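Local coordinates for ABC transporter, substrate binding protein (Agrobacterium tumefaciens, PDB 3C9H) that probably binds a solute in the periplasm and delivers it to an ABC transporter for uptake, and binds a magnesium ion, at residues G196-W199 and S200-K203. Numbering follows the deposited sequence.
Sequences GDIW and SVIK
Asp197 and Ser200 meet at the start of helix 198-207, in a first turn within the periplasmic binding protein fold. Ser200 OG lies 2.7 Å from both the backbone O and the carboxylate OD2 of Asp197, so one hydroxyl proton is shared between two acceptors of the same aspartate. With chi1 at 63°, OG sits between the backbone N and the carbonyl carbon, which turns it back toward Asp197. Ser200 N adds a weak bond to Asp197 O.

Trp199 is the side chain to follow. Its CB merely borders Ser200 N, the next residue in the chain; from there CG turns anti to the carbonyl carbon (chi1 -58°), which lays the indole alongside Ile202. Ile198 CG2 sits 3.7 Å above the plane of the Trp199 indole, nearer its margin than its centre. Farther out, CE3 of Trp199 reaches Ile202 CG1 at 4.1 Å, the two side chains running side by side. Beyond the turn the ring has a cation-pi contact with Arg347 and packs on Leu344, so it joins this helix to the C-terminal helix 338-353.

Regular helical bonds follow, Ile202 N to Ile198 O and Lys203 N to Trp199 O. Lys203 sends NZ to Ser354 OG, while its CG passes 3.2 Å from Trp199 O.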
# COMPACT_ATOMS: atom_id res chain seq x y z
N GLY A 196 5.99 -17.36 12.70
CA GLY A 196 7.28 -17.52 13.37
C GLY A 196 8.34 -17.92 12.37
O GLY A 196 9.41 -17.30 12.29
N ASP A 197 8.00 -18.93 11.56
CA ASP A 197 8.90 -19.46 10.53
C ASP A 197 8.74 -18.78 9.16
O ASP A 197 8.77 -19.45 8.11
CB ASP A 197 8.71 -20.98 10.41
CG ASP A 197 9.89 -21.67 9.75
OD1 ASP A 197 11.02 -21.15 9.87
OD2 ASP A 197 9.69 -22.73 9.11
N ILE A 198 8.58 -17.45 9.15
CA ILE A 198 8.63 -16.71 7.89
C ILE A 198 9.99 -16.85 7.24
O ILE A 198 10.12 -16.75 6.01
CB ILE A 198 8.29 -15.18 8.08
CG1 ILE A 198 8.14 -14.49 6.71
CG2 ILE A 198 9.36 -14.47 8.88
CD1 ILE A 198 7.13 -15.13 5.78
N TRP A 199 11.02 -17.08 8.05
CA TRP A 199 12.38 -17.13 7.53
C TRP A 199 12.62 -18.35 6.64
O TRP A 199 13.40 -18.27 5.69
CB TRP A 199 13.40 -17.05 8.69
CG TRP A 199 13.17 -15.78 9.44
CD1 TRP A 199 12.57 -15.63 10.65
CD2 TRP A 199 13.45 -14.47 8.96
NE1 TRP A 199 12.50 -14.30 10.98
CE2 TRP A 199 13.04 -13.57 9.95
CE3 TRP A 199 14.03 -13.98 7.79
CZ2 TRP A 199 13.18 -12.19 9.81
CZ3 TRP A 199 14.18 -12.62 7.65
CH2 TRP A 199 13.75 -11.74 8.66
N SER A 200 11.93 -19.45 6.91
CA SER A 200 11.96 -20.59 5.99
C SER A 200 11.40 -20.18 4.61
O SER A 200 11.94 -20.60 3.57
CB SER A 200 11.20 -21.79 6.56
OG SER A 200 9.82 -21.49 6.74
N VAL A 201 10.35 -19.36 4.60
CA VAL A 201 9.81 -18.82 3.35
C VAL A 201 10.84 -17.93 2.64
O VAL A 201 11.10 -18.11 1.47
CB VAL A 201 8.48 -18.03 3.56
CG1 VAL A 201 7.96 -17.45 2.21
CG2 VAL A 201 7.41 -18.91 4.23
N ILE A 202 11.44 -16.99 3.37
CA ILE A 202 12.43 -16.08 2.79
C ILE A 202 13.62 -16.87 2.24
O ILE A 202 14.08 -16.64 1.11
CB ILE A 202 12.92 -15.01 3.82
CG1 ILE A 202 11.73 -14.21 4.37
CG2 ILE A 202 13.90 -14.04 3.18
CD1 ILE A 202 10.73 -13.80 3.29
N LYS A 203 14.10 -17.83 3.02
CA LYS A 203 15.20 -18.70 2.58
C LYS A 203 14.84 -19.47 1.30
O LYS A 203 15.59 -19.43 0.33
CB LYS A 203 15.61 -19.66 3.70
CG LYS A 203 16.36 -18.95 4.84
CD LYS A 203 16.48 -19.83 6.09
CE LYS A 203 17.18 -19.09 7.27
NZ LYS A 203 18.64 -18.72 6.99